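Local coordinates for hypothetical protein NE0471 (Nitrosomonas europaea, PDB 2AUW) that is of unknown function but may bind DNA, at residues L11-A16 and R23-T28; R76-A81 and S91-G96; H100-S105 and L139-T144. All blocks are in the same frame, centred on the assembly; numbering follows the deposited sequence.

The three contacts follow one another along the chain and along its length in space. Interaction 1 pairs the first two strands of the three-stranded antiparallel sheet, interaction 2 brings helix 76-86 against the start of helix 92-101, and interaction 3 ties the end of that second helix to helix 132-144. The centres of interactions 1 and 2 lie about 15 Å apart, and their side chains touch, Trp-26 packing on Arg-76 and Tyr-80. Interactions 2 and 3, about 18 Å apart between centres, share helix 92-101, while the centres of interactions 1 and 3 lie about 32 Å apart on opposite sides of the chain's centre. Helix 92-101 thus joins the sheet-containing part to the C-terminal helices.

Interaction 1: residues L11-A16 and R23-T28; sequences LTAVEA and RTTWST
A classic beta bulge interrupts the antiparallel hairpin of strands 11-16 and 21-26, where Thr-12 and Ala-13 together face Thr-25. The carbonyl oxygen Thr-25 O takes two bonds from one face of its plane, a short one from Thr-12 N (2.7 Å) and a longer one from Ala-13 N (3.2 Å). In return Thr-25 N gives a nearly straight bond to Ala-13 O, 171° at the hydrogen. Past the bulge the pairing is regular: Glu-15 and Arg-23 exchange two backbone bonds in a hydrogen-bonded pair.

Leu-11, Val-14, Thr-24 and Trp-26 share the face turned to helix 76-86 and strand 59-60. With its CG anti to the backbone N (chi1 179°), Leu-11 lays CD1 over the six-membered ring of Trp-26, 3.8 Å from the centroid, a CH-pi contact that suits a branched aliphatic side chain. The indole NE1 of Trp-26 bonds to Thr-24 OG1 at 2.8 Å, and that hydroxyl also meets Leu-32 O, so threonine satisfies polar groups in a buried place. On the other face Arg-23 NH1 forms a salt bridge with Glu-33, its NE lying beside the Glu-15 carboxylate. There Thr-25 OG1 holds a water at 2.7 Å, which also donates weakly to Arg-23 O.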
loop_
_atom_site.group_PDB
_atom_site.type_symbol
_atom_site.label_atom_id
_atom_site.label_comp_id
_atom_site.label_asym_id
_atom_site.label_seq_id
_atom_site.Cartn_x
_atom_site.Cartn_y
_atom_site.Cartn_z
ATOM N N LEU B 11 4.974 -17.723 5.002
ATOM C CA LEU B 11 5.567 -19.001 5.375
ATOM C C LEU B 11 4.807 -20.091 4.646
ATOM O O LEU B 11 3.623 -20.322 4.908
ATOM C CB LEU B 11 5.471 -19.227 6.894
ATOM C CG LEU B 11 6.033 -20.546 7.426
ATOM C CD1 LEU B 11 7.544 -20.678 7.072
ATOM C CD2 LEU B 11 5.785 -20.736 8.911
ATOM N N THR B 12 5.514 -20.770 3.751
ATOM C CA THR B 12 4.893 -21.783 2.892
ATOM C C THR B 12 5.254 -23.223 3.227
ATOM O O THR B 12 4.609 -24.139 2.711
ATOM C CB THR B 12 5.213 -21.514 1.399
ATOM O OG1 THR B 12 6.633 -21.589 1.180
ATOM C CG2 THR B 12 4.763 -20.137 0.991
ATOM N N ALA B 13 6.279 -23.447 4.071
ATOM C CA ALA B 13 6.600 -24.783 4.567
ATOM C C ALA B 13 7.519 -24.647 5.769
ATOM O O ALA B 13 8.397 -23.775 5.782
ATOM C CB ALA B 13 7.322 -25.623 3.473
ATOM N N VAL B 14 7.307 -25.517 6.751
ATOM C CA VAL B 14 8.266 -25.676 7.884
ATOM C C VAL B 14 8.552 -27.167 8.136
ATOM O O VAL B 14 7.644 -28.003 8.123
ATOM C CB VAL B 14 7.773 -24.982 9.180
ATOM C CG1 VAL B 14 6.466 -25.585 9.670
ATOM C CG2 VAL B 14 8.844 -25.024 10.341
ATOM N N GLU B 15 9.821 -27.479 8.379
ATOM C CA GLU B 15 10.271 -28.856 8.568
ATOM C C GLU B 15 11.241 -28.923 9.747
ATOM O O GLU B 15 12.238 -28.202 9.751
ATOM C CB GLU B 15 10.986 -29.316 7.298
ATOM C CG GLU B 15 11.793 -30.597 7.438
ATOM C CD GLU B 15 12.514 -30.991 6.162
ATOM O OE1 GLU B 15 12.811 -32.195 6.014
ATOM O OE2 GLU B 15 12.806 -30.113 5.321
ATOM N N ALA B 16 10.957 -29.800 10.715
ATOM C CA ALA B 16 11.858 -30.030 11.837
ATOM C C ALA B 16 13.060 -30.808 11.341
ATOM O O ALA B 16 12.902 -31.900 10.748
ATOM C CB ALA B 16 11.143 -30.818 12.923
ATOM N N ARG B 23 13.771 -25.992 9.018
ATOM C CA ARG B 23 13.956 -25.476 7.676
ATOM C C ARG B 23 12.632 -24.792 7.269
ATOM O O ARG B 23 11.564 -25.395 7.375
ATOM C CB ARG B 23 14.297 -26.596 6.683
ATOM C CG ARG B 23 14.489 -26.066 5.269
ATOM C CD ARG B 23 14.649 -27.187 4.249
ATOM N NE ARG B 23 15.647 -28.150 4.689
ATOM C CZ ARG B 23 16.963 -27.971 4.626
ATOM N NH1 ARG B 23 17.470 -26.852 4.115
ATOM N NH2 ARG B 23 17.779 -28.933 5.070
ATOM N N THR B 24 12.716 -23.541 6.831
ATOM C CA THR B 24 11.500 -22.740 6.562
ATOM C C THR B 24 11.535 -22.335 5.101
ATOM O O THR B 24 12.570 -21.916 4.617
ATOM C CB THR B 24 11.413 -21.479 7.466
ATOM O OG1 THR B 24 12.628 -20.717 7.346
ATOM C CG2 THR B 24 11.214 -21.901 8.931
ATOM N N THR B 25 10.401 -22.478 4.421
ATOM C CA THR B 25 10.280 -22.065 3.014
ATOM C C THR B 25 9.246 -20.936 2.935
ATOM O O THR B 25 8.205 -20.977 3.602
ATOM C CB THR B 25 9.839 -23.248 2.104
ATOM O OG1 THR B 25 10.721 -24.369 2.322
ATOM C CG2 THR B 25 9.893 -22.833 0.644
ATOM N N TRP B 26 9.541 -19.963 2.099
ATOM C CA TRP B 26 8.799 -18.715 2.052
ATOM C C TRP B 26 8.321 -18.405 0.626
ATOM O O TRP B 26 8.942 -18.827 -0.328
ATOM C CB TRP B 26 9.669 -17.571 2.593
ATOM C CG TRP B 26 10.223 -17.894 3.986
ATOM C CD1 TRP B 26 11.351 -18.623 4.270
ATOM C CD2 TRP B 26 9.640 -17.538 5.249
ATOM N NE1 TRP B 26 11.518 -18.739 5.643
ATOM C CE2 TRP B 26 10.478 -18.088 6.268
ATOM C CE3 TRP B 26 8.499 -16.801 5.627
ATOM C CZ2 TRP B 26 10.213 -17.908 7.642
ATOM C CZ3 TRP B 26 8.232 -16.618 7.009
ATOM C CH2 TRP B 26 9.098 -17.172 7.993
ATOM N N SER B 27 7.238 -17.630 0.523
ATOM C CA SER B 27 6.732 -17.109 -0.757
ATOM C C SER B 27 7.722 -16.243 -1.553
ATOM O O SER B 27 7.449 -15.904 -2.731
ATOM C CB SER B 27 5.464 -16.297 -0.493
ATOM O OG SER B 27 5.824 -15.085 0.153
ATOM N N THR B 28 8.856 -15.884 -0.944
ATOM C CA THR B 28 9.936 -15.158 -1.613
ATOM C C THR B 28 10.835 -16.081 -2.432
ATOM O O THR B 28 11.749 -15.607 -3.120
ATOM C CB THR B 28 10.864 -14.493 -0.592
ATOM O OG1 THR B 28 11.299 -15.513 0.314
ATOM C CG2 THR B 28 10.129 -13.359 0.203
HETATM O O HOH W 1 7.098 -20.805 -1.479
HETATM O O HOH W 2 10.743 -25.778 4.671
#

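Interaction 2: residues R76-A81 and S91-G96; sequences RDNVYA and SHEMFG
The imidazole of His-92 meets Asp-77 edge-on: its CE1 lies 3.3 Å from the backbone oxygen Asp-77 O, nearly in the ring plane. Over one face of that ring sits CG of the next residue, Glu-93, offset toward the rim. Tyr-80 turns the edge of its ring to His-92 ND1, and Phe-7 touches both rings, meeting that of Tyr-80 edge-to-face. The Glu-93 carboxylate is the third flat group, and the methyl of Ala-81 packs against it, Ala-81 CB to Glu-93 CD 3.4 Å.

The segments of helices 76-86 and 92-101 run at 101° to each other, their axes 10.1 Å apart at closest. Ala-81 is small enough to let the second helix start close by: its CB lies 3.8 Å from CB of Ser-91 as well as against the carboxylate. Ser-91 is the N-cap of helix 92-101. A chi1 of 61° sets its OG between the backbone N and the carbonyl carbon, from where it accepts from N of Met-94 (a selenomethionine here) at 3.1 Å, 163° at the hydrogen. The same hydroxyl is bonded to Glu-85, beyond the segment.

Glu-93 is well placed in the first turn of its helix, where the helix dipole and the N-H groups of that turn would probably favour a negative charge. Its OE2, however, lies 4.4 Å from OD2 of Asp-77. One water sits at the junction, donating to Asp-77 OD2 and, at 2.7 Å, to Glu-93 OE2, and bonding to His-92 NE2 at 2.9 Å. It shares its protons between two carboxylates that would otherwise repel, so the water probably eases that repulsion, and the crowding may raise the proton affinity of one acid.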
loop_
_atom_site.group_PDB
_atom_site.type_symbol
_atom_site.label_atom_id
_atom_site.label_comp_id
_atom_site.label_asym_id
_atom_site.label_seq_id
_atom_site.Cartn_x
_atom_site.Cartn_y
_atom_site.Cartn_z
ATOM N N ARG B 76 5.421 -15.983 12.413
ATOM C CA ARG B 76 6.274 -16.231 11.229
ATOM C C ARG B 76 7.266 -15.082 11.012
ATOM O O ARG B 76 8.404 -15.317 10.627
ATOM C CB ARG B 76 5.448 -16.517 9.953
ATOM C CG ARG B 76 4.679 -15.327 9.440
ATOM C CD ARG B 76 3.926 -15.719 8.207
ATOM N NE ARG B 76 3.780 -14.638 7.222
ATOM C CZ ARG B 76 2.885 -13.649 7.299
ATOM N NH1 ARG B 76 2.822 -12.725 6.333
ATOM N NH2 ARG B 76 2.070 -13.566 8.348
ATOM N N ASP B 77 6.861 -13.855 11.345
ATOM C CA ASP B 77 7.722 -12.697 11.129
ATOM C C ASP B 77 8.960 -12.756 12.031
ATOM O O ASP B 77 10.068 -12.417 11.590
ATOM C CB ASP B 77 6.953 -11.365 11.274
ATOM C CG ASP B 77 6.240 -11.213 12.637
ATOM O OD1 ASP B 77 5.689 -12.200 13.165
ATOM O OD2 ASP B 77 6.267 -10.096 13.191
ATOM N N ASN B 78 8.766 -13.122 13.302
ATOM C CA ASN B 78 9.915 -13.288 14.213
ATOM C C ASN B 78 10.814 -14.420 13.731
ATOM O O ASN B 78 12.022 -14.293 13.730
ATOM C CB ASN B 78 9.439 -13.575 15.646
ATOM C CG ASN B 78 8.426 -12.554 16.124
ATOM O OD1 ASN B 78 8.628 -11.352 15.996
ATOM N ND2 ASN B 78 7.299 -13.037 16.606
ATOM N N VAL B 79 10.216 -15.540 13.320
ATOM C CA VAL B 79 11.043 -16.679 12.843
ATOM C C VAL B 79 11.895 -16.283 11.650
ATOM O O VAL B 79 13.083 -16.585 11.590
ATOM C CB VAL B 79 10.213 -17.938 12.524
ATOM C CG1 VAL B 79 11.134 -18.991 11.872
ATOM C CG2 VAL B 79 9.605 -18.492 13.826
ATOM N N TYR B 80 11.278 -15.555 10.707
ATOM C CA TYR B 80 12.028 -15.022 9.562
ATOM C C TYR B 80 13.222 -14.148 10.008
ATOM O O TYR B 80 14.371 -14.340 9.559
ATOM C CB TYR B 80 11.046 -14.256 8.654
ATOM C CG TYR B 80 11.589 -13.867 7.327
ATOM C CD1 TYR B 80 11.503 -14.750 6.224
ATOM C CD2 TYR B 80 12.156 -12.617 7.133
ATOM C CE1 TYR B 80 11.982 -14.385 4.980
ATOM C CE2 TYR B 80 12.661 -12.249 5.888
ATOM C CZ TYR B 80 12.564 -13.145 4.820
ATOM O OH TYR B 80 13.050 -12.731 3.609
ATOM N N ALA B 81 12.950 -13.183 10.896
ATOM C CA ALA B 81 14.007 -12.321 11.460
ATOM C C ALA B 81 15.158 -13.120 12.098
ATOM O O ALA B 81 16.342 -12.794 11.872
ATOM C CB ALA B 81 13.423 -11.362 12.484
ATOM N N SER B 91 18.086 -8.086 9.813
ATOM C CA SER B 91 16.668 -8.391 9.718
ATOM C C SER B 91 15.835 -7.124 9.618
ATOM O O SER B 91 16.268 -6.028 10.019
ATOM C CB SER B 91 16.166 -9.224 10.927
ATOM O OG SER B 91 16.376 -8.432 12.104
ATOM N N HIS B 92 14.614 -7.292 9.114
ATOM C CA HIS B 92 13.617 -6.220 9.153
ATOM C C HIS B 92 13.274 -5.759 10.589
ATOM O O HIS B 92 12.890 -4.605 10.783
ATOM C CB HIS B 92 12.334 -6.671 8.428
ATOM C CG HIS B 92 11.523 -7.652 9.206
ATOM N ND1 HIS B 92 11.861 -8.982 9.304
ATOM C CD2 HIS B 92 10.381 -7.495 9.924
ATOM C CE1 HIS B 92 10.970 -9.603 10.059
ATOM N NE2 HIS B 92 10.062 -8.720 10.448
ATOM N N GLU B 93 13.397 -6.660 11.567
ATOM C CA GLU B 93 13.199 -6.305 12.993
ATOM C C GLU B 93 14.285 -5.403 13.538
ATOM O O GLU B 93 13.985 -4.451 14.241
ATOM C CB GLU B 93 13.051 -7.549 13.871
ATOM C CG GLU B 93 11.766 -8.291 13.601
ATOM C CD GLU B 93 11.503 -9.428 14.573
ATOM O OE1 GLU B 93 12.342 -9.730 15.432
ATOM O OE2 GLU B 93 10.442 -10.030 14.463
HETATM N N MSE B 94 15.539 -5.669 13.191
HETATM C CA MSE B 94 16.643 -4.776 13.566
HETATM C C MSE B 94 16.389 -3.372 13.012
HETATM O O MSE B 94 16.557 -2.359 13.707
HETATM C CB MSE B 94 17.981 -5.345 13.050
HETATM C CG MSE B 94 18.502 -6.509 13.882
HETATM SE SE MSE B 94 19.918 -7.443 12.966
HETATM C CE MSE B 94 21.263 -6.021 12.920
ATOM N N PHE B 95 15.931 -3.322 11.764
ATOM C CA PHE B 95 15.628 -2.073 11.076
ATOM C C PHE B 95 14.419 -1.370 11.713
ATOM O O PHE B 95 14.461 -0.155 11.980
ATOM C CB PHE B 95 15.370 -2.349 9.581
ATOM C CG PHE B 95 15.208 -1.101 8.744
ATOM C CD1 PHE B 95 16.337 -0.373 8.330
ATOM C CD2 PHE B 95 13.938 -0.652 8.368
ATOM C CE1 PHE B 95 16.229 0.793 7.554
ATOM C CE2 PHE B 95 13.797 0.522 7.582
ATOM C CZ PHE B 95 14.959 1.242 7.167
ATOM N N GLY B 96 13.351 -2.120 11.944
ATOM C CA GLY B 96 12.161 -1.590 12.637
ATOM C C GLY B 96 12.451 -1.109 14.059
ATOM O O GLY B 96 11.933 -0.066 14.481
HETATM O O HOH W 3 8.472 -8.969 12.891
#

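Interaction 3: residues H100-S105 and L139-T144; sequences HRNNLS and LGWEAT
The carboxylate of Glu-142 is held at three points by Arg-101 and Asn-102, and this is the tight part of the contact. Arg-101 CG sits between the backbone N and the carbonyl carbon (chi1 65°), and the chain runs extended to NE, carrying the guanidinium across to grip side-on, NE to Glu-142 OE2 at 2.7 Å and NH1 to Glu-142 OE1 at 2.9 Å. Asn-102 ND2 adds a bond to Glu-142 OE2 at 2.8 Å, from the same face as NE but higher above it. An amide suits this place because its NH2 group also serves Trp-98 O. Asn-102 CG lies 3.5 Å from Trp-141 CZ3 at the indole edge, the planes 89° apart. A glutamine in place of Glu-142 removes the charge, which would probably leave the Arg-101 guanidinium without its salt-bridge mate and freer to swing.

The outer side is looser: Arg-101 and Leu-139 are exposed, and Leu-139 CD2 only brushes Arg-101 NH1 at 4.1 Å. On the side of helix 106-113, Leu-104 lies over one indole face with CD1, its CD2 3.8 Å from Trp-141 CH2. Helix 92-101 ends here in a Schellman motif, Asn-103 taking the positive phi, and helix 106-113 packs alongside, Ala-109 against Leu-104 and Ala-112 against Trp-141 of helix 132-144.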
loop_
_atom_site.group_PDB
_atom_site.type_symbol
_atom_site.label_atom_id
_atom_site.label_comp_id
_atom_site.label_asym_id
_atom_site.label_seq_id
_atom_site.Cartn_x
_atom_site.Cartn_y
_atom_site.Cartn_z
ATOM N N HIS B 100 11.867 2.564 15.551
ATOM C CA HIS B 100 11.112 2.704 16.787
ATOM C C HIS B 100 11.882 3.474 17.868
ATOM O O HIS B 100 11.386 4.486 18.396
ATOM C CB HIS B 100 10.610 1.355 17.316
ATOM C CG HIS B 100 9.577 1.508 18.395
ATOM N ND1 HIS B 100 9.872 1.365 19.735
ATOM C CD2 HIS B 100 8.270 1.865 18.334
ATOM C CE1 HIS B 100 8.783 1.595 20.452
ATOM N NE2 HIS B 100 7.800 1.909 19.627
ATOM N N ARG B 101 13.095 3.036 18.172
ATOM C CA ARG B 101 13.855 3.636 19.262
ATOM C C ARG B 101 14.279 5.068 18.929
ATOM O O ARG B 101 14.664 5.838 19.825
ATOM C CB ARG B 101 15.065 2.786 19.628
ATOM C CG ARG B 101 16.127 2.663 18.533
ATOM C CD ARG B 101 17.218 1.718 18.995
ATOM N NE ARG B 101 18.343 1.669 18.070
ATOM C CZ ARG B 101 18.759 0.573 17.456
ATOM N NH1 ARG B 101 19.789 0.633 16.637
ATOM N NH2 ARG B 101 18.156 -0.579 17.677
ATOM N N ASN B 102 14.222 5.427 17.648
ATOM C CA ASN B 102 14.495 6.802 17.255
ATOM C C ASN B 102 13.276 7.604 16.884
ATOM O O ASN B 102 13.401 8.713 16.369
ATOM C CB ASN B 102 15.549 6.858 16.152
ATOM C CG ASN B 102 16.877 6.405 16.642
ATOM O OD1 ASN B 102 17.508 7.082 17.442
ATOM N ND2 ASN B 102 17.301 5.236 16.206
ATOM N N ASN B 103 12.096 7.050 17.167
ATOM C CA ASN B 103 10.798 7.654 16.833
ATOM C C ASN B 103 10.630 8.130 15.389
ATOM O O ASN B 103 10.005 9.169 15.116
ATOM C CB ASN B 103 10.444 8.776 17.822
ATOM C CG ASN B 103 9.563 8.293 18.925
ATOM O OD1 ASN B 103 10.017 8.057 20.041
ATOM N ND2 ASN B 103 8.292 8.106 18.614
ATOM N N LEU B 104 11.185 7.350 14.469
ATOM C CA LEU B 104 11.197 7.695 13.049
ATOM C C LEU B 104 9.957 7.184 12.341
ATOM O O LEU B 104 9.464 6.113 12.673
ATOM C CB LEU B 104 12.444 7.098 12.366
ATOM C CG LEU B 104 13.819 7.518 12.898
ATOM C CD1 LEU B 104 14.922 6.994 12.000
ATOM C CD2 LEU B 104 13.936 9.008 13.021
ATOM N N SER B 105 9.456 7.962 11.380
ATOM C CA SER B 105 8.429 7.536 10.431
ATOM C C SER B 105 9.097 7.175 9.095
ATOM O O SER B 105 10.315 7.333 8.958
ATOM C CB SER B 105 7.454 8.693 10.167
ATOM O OG SER B 105 8.091 9.761 9.478
ATOM N N LEU B 139 23.238 2.857 11.900
ATOM C CA LEU B 139 24.100 2.987 13.072
ATOM C C LEU B 139 24.921 4.286 13.054
ATOM O O LEU B 139 25.092 4.930 14.087
ATOM C CB LEU B 139 25.004 1.750 13.240
ATOM C CG LEU B 139 24.277 0.428 13.516
ATOM C CD1 LEU B 139 25.256 -0.739 13.629
ATOM C CD2 LEU B 139 23.395 0.528 14.745
ATOM N N GLY B 140 25.395 4.691 11.883
ATOM C CA GLY B 140 26.115 5.950 11.738
ATOM C C GLY B 140 25.247 7.158 12.008
ATOM O O GLY B 140 25.687 8.114 12.656
ATOM N N TRP B 141 24.012 7.122 11.507
ATOM C CA TRP B 141 23.072 8.192 11.786
ATOM C C TRP B 141 22.801 8.272 13.292
ATOM O O TRP B 141 22.762 9.359 13.868
ATOM C CB TRP B 141 21.774 7.998 11.014
ATOM C CG TRP B 141 20.766 9.083 11.286
ATOM C CD1 TRP B 141 20.628 10.270 10.620
ATOM C CD2 TRP B 141 19.747 9.061 12.293
ATOM N NE1 TRP B 141 19.595 11.008 11.174
ATOM C CE2 TRP B 141 19.031 10.281 12.194
ATOM C CE3 TRP B 141 19.378 8.128 13.286
ATOM C CZ2 TRP B 141 17.945 10.591 13.039
ATOM C CZ3 TRP B 141 18.306 8.439 14.131
ATOM C CH2 TRP B 141 17.600 9.673 13.996
ATOM N N GLU B 142 22.621 7.123 13.929
ATOM C CA GLU B 142 22.413 7.084 15.390
ATOM C C GLU B 142 23.581 7.649 16.182
ATOM O O GLU B 142 23.383 8.234 17.249
ATOM C CB GLU B 142 22.157 5.656 15.858
ATOM C CG GLU B 142 20.717 5.290 15.896
ATOM C CD GLU B 142 20.469 4.059 16.732
ATOM O OE1 GLU B 142 21.271 3.108 16.659
ATOM O OE2 GLU B 142 19.448 4.038 17.441
ATOM N N ALA B 143 24.791 7.469 15.664
ATOM C CA ALA B 143 26.013 7.904 16.337
ATOM C C ALA B 143 26.257 9.401 16.239
ATOM O O ALA B 143 26.987 9.966 17.042
ATOM C CB ALA B 143 27.207 7.167 15.778
ATOM N N THR B 144 25.654 10.036 15.240
ATOM C CA THR B 144 25.907 11.445 14.943
ATOM C C THR B 144 24.629 12.255 15.157
ATOM O O THR B 144 24.697 13.427 15.511
ATOM C CB THR B 144 26.339 11.627 13.481
ATOM O OG1 THR B 144 25.379 10.979 12.635
ATOM C CG2 THR B 144 27.715 11.008 13.249
#